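Local coordinates for protein 3-phytase (Klebsiella pneumoniae, PDB 2WNH) that probably hydrolyses phytate, inositol hexakisphosphate, at its 3-phosphate, as a histidine acid phosphatase, at residues 148-153 with 253-258; 139-144 with 259-264. The protein carries 3 engineered substitutions. All blocks are in the same frame, centred on the assembly; numbering follows the deposited sequence.

Contact 1: residues 148-153 with 253-258; sequences AAVKEK and NDVLYT
Ala149 and Val150, on one face of helix 143-154, lie closest to Tyr257 and Val255 at the start of helix 256-274, with 6.5 Å between the CA atoms of Ala149 and Tyr257. Val255, at the N-cap position of the second helix, supplies the apolar centre. Its CG1 methyl stands anti to the backbone N (chi1 172°) and meets Ala149 CB at 3.7 Å, while its CG2 turns to Val150 CG2 and to the aliphatic chain of Lys153. Val150 also packs against Thr199 and Ile201 of strand 199-201. Ala149 CB touches both Val255 CG1 and Tyr257 CB, the latter at 3.8 Å. Arg145 makes a cation-pi contact with the Tyr257 ring.

Lys153 closes the other end. With CG anti to the backbone N (chi1 -164°) and the rest of the chain fully extended, it slides past Val255 in the opposite direction, laying Lys153 CD 4.0 Å from Val255 CG2. This reach carries Lys153 NZ to Asp254 O, a weak hydrogen bond of 3.0 Å; the same ammonium also donates to Asp250 O. The carboxylate of Asp254 is turned away, paired with Arg298 and Thr299 of helix 291-301, and Asp254 OD2 remains 6.1 Å from Lys153 NZ.

The N-terminal end of helix 256-274 thus packs on the side of helix 143-154 within the histidine acid phosphatase fold, away from the annotated metal site. The pairing is apolar between the helices and polar at one margin, where Lys153 reaches two main-chain oxygens, Asp254 O just before helix 256-274 and Asp250 O at the end of helix 243-250. Because those acceptors are carbonyls, the ammonium charge is probably met by backbone dipoles, while the carboxylate of Asp254 ties the segment to helix 291-301.

Contact 2: residues 139-144 with 259-264; sequences TQTDPA and AQKRGS
Thr141 and Lys261 cross obliquely, the threonine methyl resting on the root of the lysine side chain with Thr141 CG2 3.7 Å from Lys261 CB. The same methyl reaches Arg262 CG at 4.0 Å, filling the notch between two consecutive side chains of helix 256-274. It gets there because Thr141 CG2 stands anti to its own carbonyl carbon and OG1 takes the position between N and C (chi1 53°).

From the helix, Lys261 folds back over the loop. Bends at chi2 (-58°) and chi3 (-54°) curl the chain so that Lys261 CE comes 3.1 Å from Gln140 O. The ammonium goes beyond that oxygen, and a water joins them, donating to Gln140 O at 2.8 Å and accepting from Lys261 NZ at 2.7 Å. Ala138 O and Ser396 OG also bond to NZ, which thus gathers the loop and the C-terminal region round one charge. Arg262 leads off beside the loop, its CG 3.4 Å from Thr139 O, and its guanidinium makes a long, weak ion pair with Asp134.

Further back along the loop, Thr139 O lies beside Lys261 O at 3.0 Å, two acceptors with no bond between them. Thr139 OG1 is held by Thr133 O, whose residue also bonds Arg262 O through OG1.

The loop leading into helix 143-154 thus packs on a turn of helix 256-274, away from the annotated site, against the aliphatic parts of two basic side chains. Between the two segments the polar link runs through water; with the direct bonds to Ala138 O and Ser396 OG, the lysine charge is probably spread over several neutral oxygens.

Both contacts bring helix 143-154, or the loop leading into it, against helix 256-274, and their centres lie about 10 Å apart on the same side of the chain's centre. Contact 1 is partly buried, with Ala149 and Val255 at its heart; contact 2 lies at the surface, where lysine and arginine stems replace branched aliphatic side chains. Each uses a lysine on backbone oxygen, by a weak direct bond to Asp254 O in contact 1 and to Gln140 O through a water in contact 2, and from opposite partners of the pair. They join at Tyr257, whose OH probably hydrogen-bonds Asp142 N at 2.9 Å and packs on Thr141, so Tyr257 belongs to both contacts.

Contact 1: residues 148-153 with 253-258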
loop_
_atom_site.group_PDB
_atom_site.type_symbol
_atom_site.label_atom_id
_atom_site.label_comp_id
_atom_site.label_asym_id
_atom_site.label_seq_id
_atom_site.Cartn_x
_atom_site.Cartn_y
_atom_site.Cartn_z
ATOM N N ALA B 148 -4.248 -44.720 -38.678
ATOM C CA ALA B 148 -3.089 -44.761 -39.551
ATOM C C ALA B 148 -1.953 -43.872 -39.074
ATOM O O ALA B 148 -0.794 -44.292 -39.013
ATOM C CB ALA B 148 -3.504 -44.353 -40.977
ATOM N N ALA B 149 -2.301 -42.621 -38.763
ATOM C CA ALA B 149 -1.335 -41.616 -38.305
ATOM C C ALA B 149 -0.580 -42.017 -37.040
ATOM O O ALA B 149 0.640 -41.870 -36.983
ATOM C CB ALA B 149 -2.066 -40.271 -38.095
ATOM N N VAL B 150 -1.311 -42.485 -36.028
ATOM C CA VAL B 150 -0.707 -42.940 -34.766
ATOM C C VAL B 150 0.175 -44.165 -35.021
ATOM O O VAL B 150 1.309 -44.227 -34.549
ATOM C CB VAL B 150 -1.791 -43.229 -33.675
ATOM C CG1 VAL B 150 -1.179 -43.800 -32.411
ATOM C CG2 VAL B 150 -2.567 -41.949 -33.343
ATOM N N LYS B 151 -0.330 -45.114 -35.802
ATOM C CA LYS B 151 0.463 -46.320 -36.098
ATOM C C LYS B 151 1.750 -45.995 -36.844
ATOM O O LYS B 151 2.812 -46.556 -36.547
ATOM C CB LYS B 151 -0.374 -47.337 -36.873
ATOM C CG LYS B 151 -1.367 -48.064 -36.003
ATOM C CD LYS B 151 -2.322 -48.900 -36.855
ATOM C CE LYS B 151 -1.596 -50.064 -37.518
ATOM N NZ LYS B 151 -2.560 -51.032 -38.129
ATOM N N GLU B 152 1.663 -45.062 -37.793
ATOM C CA GLU B 152 2.825 -44.642 -38.579
ATOM C C GLU B 152 3.919 -44.060 -37.711
ATOM O O GLU B 152 5.089 -44.448 -37.804
ATOM C CB GLU B 152 2.424 -43.630 -39.653
ATOM C CG GLU B 152 3.557 -43.283 -40.617
ATOM C CD GLU B 152 4.088 -44.509 -41.369
ATOM O OE1 GLU B 152 3.276 -45.240 -41.989
ATOM O OE2 GLU B 152 5.320 -44.744 -41.339
ATOM N N LYS B 153 3.529 -43.139 -36.836
ATOM C CA LYS B 153 4.472 -42.516 -35.939
ATOM C C LYS B 153 4.974 -43.473 -34.866
ATOM O O LYS B 153 6.159 -43.452 -34.560
ATOM C CB LYS B 153 3.861 -41.277 -35.299
ATOM C CG LYS B 153 4.901 -40.391 -34.669
ATOM C CD LYS B 153 4.302 -39.075 -34.205
ATOM C CE LYS B 153 5.404 -38.194 -33.666
ATOM N NZ LYS B 153 4.859 -36.917 -33.124
ATOM N N ASN B 253 -1.414 -36.157 -28.998
ATOM C CA ASN B 253 -1.605 -34.753 -29.385
ATOM C C ASN B 253 -0.587 -34.192 -30.363
ATOM O O ASN B 253 -0.894 -33.244 -31.091
ATOM C CB ASN B 253 -1.618 -33.880 -28.133
ATOM C CG ASN B 253 -2.545 -34.409 -27.084
ATOM O OD1 ASN B 253 -3.680 -34.741 -27.370
ATOM N ND2 ASN B 253 -2.065 -34.490 -25.859
ATOM N N ASP B 254 0.622 -34.736 -30.366
ATOM C CA ASP B 254 1.689 -34.208 -31.205
ATOM C C ASP B 254 1.824 -34.952 -32.546
ATOM O O ASP B 254 2.792 -34.757 -33.265
ATOM C CB ASP B 254 3.007 -34.180 -30.433
ATOM C CG ASP B 254 2.975 -33.187 -29.272
ATOM O OD1 ASP B 254 2.343 -32.105 -29.408
ATOM O OD2 ASP B 254 3.571 -33.475 -28.217
ATOM N N VAL B 255 0.863 -35.825 -32.838
ATOM C CA VAL B 255 0.752 -36.472 -34.156
ATOM C C VAL B 255 0.205 -35.407 -35.121
ATOM O O VAL B 255 -0.868 -34.858 -34.891
ATOM C CB VAL B 255 -0.201 -37.699 -34.097
ATOM C CG1 VAL B 255 -0.477 -38.249 -35.504
ATOM C CG2 VAL B 255 0.408 -38.802 -33.209
ATOM N N LEU B 256 0.944 -35.141 -36.197
ATOM C CA LEU B 256 0.617 -34.047 -37.119
ATOM C C LEU B 256 -0.830 -34.064 -37.595
ATOM O O LEU B 256 -1.521 -33.052 -37.529
ATOM C CB LEU B 256 1.566 -34.044 -38.317
ATOM C CG LEU B 256 1.398 -32.821 -39.223
ATOM C CD1 LEU B 256 1.608 -31.510 -38.438
ATOM C CD2 LEU B 256 2.362 -32.892 -40.383
ATOM N N TYR B 257 -1.297 -35.206 -38.092
ATOM C CA TYR B 257 -2.692 -35.300 -38.525
ATOM C C TYR B 257 -3.667 -34.765 -37.470
ATOM O O TYR B 257 -4.569 -33.933 -37.774
ATOM C CB TYR B 257 -3.087 -36.756 -38.923
ATOM C CG TYR B 257 -4.596 -36.887 -39.139
ATOM C CD1 TYR B 257 -5.199 -36.412 -40.308
ATOM C CD2 TYR B 257 -5.419 -37.446 -38.169
ATOM C CE1 TYR B 257 -6.565 -36.479 -40.486
ATOM C CE2 TYR B 257 -6.788 -37.509 -38.339
ATOM C CZ TYR B 257 -7.356 -37.038 -39.522
ATOM O OH TYR B 257 -8.712 -37.074 -39.737
ATOM N N THR B 258 -3.510 -35.266 -36.242
ATOM C CA THR B 258 -4.427 -34.941 -35.151
ATOM C C THR B 258 -4.329 -33.446 -34.847
ATOM O O THR B 258 -5.352 -32.775 -34.671
ATOM C CB THR B 258 -4.095 -35.754 -33.899
ATOM O OG1 THR B 258 -4.271 -37.156 -34.179
ATOM C CG2 THR B 258 -4.980 -35.360 -32.710
#

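Contact 2: residues 139-144 with 259-264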
loop_
_atom_site.group_PDB
_atom_site.type_symbol
_atom_site.label_atom_id
_atom_site.label_comp_id
_atom_site.label_asym_id
_atom_site.label_seq_id
_atom_site.Cartn_x
_atom_site.Cartn_y
_atom_site.Cartn_z
ATOM N N THR B 139 -13.637 -29.667 -37.387
ATOM C CA THR B 139 -12.405 -29.837 -36.637
ATOM C C THR B 139 -12.283 -31.233 -35.990
ATOM O O THR B 139 -11.358 -31.489 -35.207
ATOM C CB THR B 139 -12.247 -28.670 -35.598
ATOM O OG1 THR B 139 -13.420 -28.596 -34.775
ATOM C CG2 THR B 139 -12.075 -27.335 -36.313
ATOM N N GLN B 140 -13.204 -32.137 -36.325
ATOM C CA GLN B 140 -13.148 -33.502 -35.807
ATOM C C GLN B 140 -12.224 -34.356 -36.648
ATOM O O GLN B 140 -12.199 -34.218 -37.874
ATOM C CB GLN B 140 -14.537 -34.133 -35.828
ATOM C CG GLN B 140 -15.401 -33.707 -34.675
ATOM C CD GLN B 140 -16.861 -33.977 -34.926
ATOM O OE1 GLN B 140 -17.286 -34.168 -36.070
ATOM N NE2 GLN B 140 -17.647 -33.990 -33.859
ATOM N N THR B 141 -11.485 -35.252 -35.998
ATOM C CA THR B 141 -10.665 -36.233 -36.725
ATOM C C THR B 141 -11.553 -37.346 -37.285
ATOM O O THR B 141 -12.663 -37.589 -36.783
ATOM C CB THR B 141 -9.631 -36.890 -35.809
ATOM O OG1 THR B 141 -10.295 -37.430 -34.663
ATOM C CG2 THR B 141 -8.556 -35.875 -35.354
ATOM N N ASP B 142 -11.061 -38.016 -38.324
ATOM C CA ASP B 142 -11.674 -39.267 -38.768
ATOM C C ASP B 142 -10.917 -40.421 -38.128
ATOM O O ASP B 142 -9.700 -40.494 -38.283
ATOM C CB ASP B 142 -11.738 -39.408 -40.284
ATOM C CG ASP B 142 -12.624 -40.576 -40.697
ATOM O OD1 ASP B 142 -12.212 -41.734 -40.465
ATOM O OD2 ASP B 142 -13.743 -40.335 -41.208
ATOM N N PRO B 143 -11.627 -41.302 -37.401
ATOM C CA PRO B 143 -10.970 -42.427 -36.710
ATOM C C PRO B 143 -10.016 -43.256 -37.603
ATOM O O PRO B 143 -8.930 -43.660 -37.154
ATOM C CB PRO B 143 -12.151 -43.259 -36.189
ATOM C CG PRO B 143 -13.273 -42.251 -36.028
ATOM C CD PRO B 143 -13.083 -41.284 -37.163
ATOM N N ALA B 144 -10.396 -43.481 -38.862
ATOM C CA ALA B 144 -9.560 -44.288 -39.772
ATOM C C ALA B 144 -8.238 -43.619 -40.084
ATOM O O ALA B 144 -7.206 -44.268 -40.144
ATOM C CB ALA B 144 -10.306 -44.559 -41.067
ATOM N N ALA B 259 -3.097 -32.944 -34.802
ATOM C CA ALA B 259 -2.871 -31.523 -34.493
ATOM C C ALA B 259 -3.473 -30.632 -35.584
ATOM O O ALA B 259 -4.027 -29.569 -35.301
ATOM C CB ALA B 259 -1.393 -31.248 -34.332
ATOM N N GLN B 260 -3.373 -31.065 -36.836
ATOM C CA GLN B 260 -3.952 -30.301 -37.943
ATOM C C GLN B 260 -5.475 -30.242 -37.847
ATOM O O GLN B 260 -6.075 -29.180 -37.993
ATOM C CB GLN B 260 -3.501 -30.891 -39.286
ATOM C CG GLN B 260 -2.070 -30.553 -39.635
ATOM C CD GLN B 260 -1.630 -31.181 -40.938
ATOM O OE1 GLN B 260 -1.889 -32.363 -41.186
ATOM N NE2 GLN B 260 -0.924 -30.413 -41.757
ATOM N N LYS B 261 -6.110 -31.385 -37.587
ATOM C CA LYS B 261 -7.568 -31.415 -37.480
ATOM C C LYS B 261 -8.099 -30.644 -36.276
ATOM O O LYS B 261 -9.088 -29.918 -36.373
ATOM C CB LYS B 261 -8.109 -32.859 -37.432
ATOM C CG LYS B 261 -8.013 -33.583 -38.776
ATOM C CD LYS B 261 -8.770 -32.866 -39.904
ATOM C CE LYS B 261 -10.247 -32.584 -39.568
ATOM N NZ LYS B 261 -10.942 -31.823 -40.657
ATOM N N ARG B 262 -7.439 -30.818 -35.135
ATOM C CA ARG B 262 -7.998 -30.335 -33.882
ATOM C C ARG B 262 -7.374 -29.039 -33.335
ATOM O O ARG B 262 -7.938 -28.442 -32.428
ATOM C CB ARG B 262 -7.965 -31.447 -32.825
ATOM C CG ARG B 262 -8.941 -32.616 -33.104
ATOM C CD ARG B 262 -9.125 -33.474 -31.868
ATOM N NE ARG B 262 -9.858 -32.762 -30.826
ATOM C CZ ARG B 262 -9.625 -32.868 -29.518
ATOM N NH1 ARG B 262 -8.654 -33.655 -29.065
ATOM N NH2 ARG B 262 -10.353 -32.160 -28.661
ATOM N N GLY B 263 -6.234 -28.629 -33.881
ATOM C CA GLY B 263 -5.541 -27.417 -33.450
ATOM C C GLY B 263 -5.438 -26.281 -34.459
ATOM O O GLY B 263 -5.045 -25.173 -34.088
ATOM N N SER B 264 -5.764 -26.525 -35.735
ATOM C CA SER B 264 -5.626 -25.461 -36.745
ATOM C C SER B 264 -6.492 -24.240 -36.467
ATOM O O SER B 264 -6.064 -23.119 -36.711
ATOM C CB SER B 264 -5.926 -25.977 -38.159
ATOM O OG SER B 264 -4.900 -26.855 -38.598
HETATM O O HOH W 1 -13.414 -32.643 -39.836
#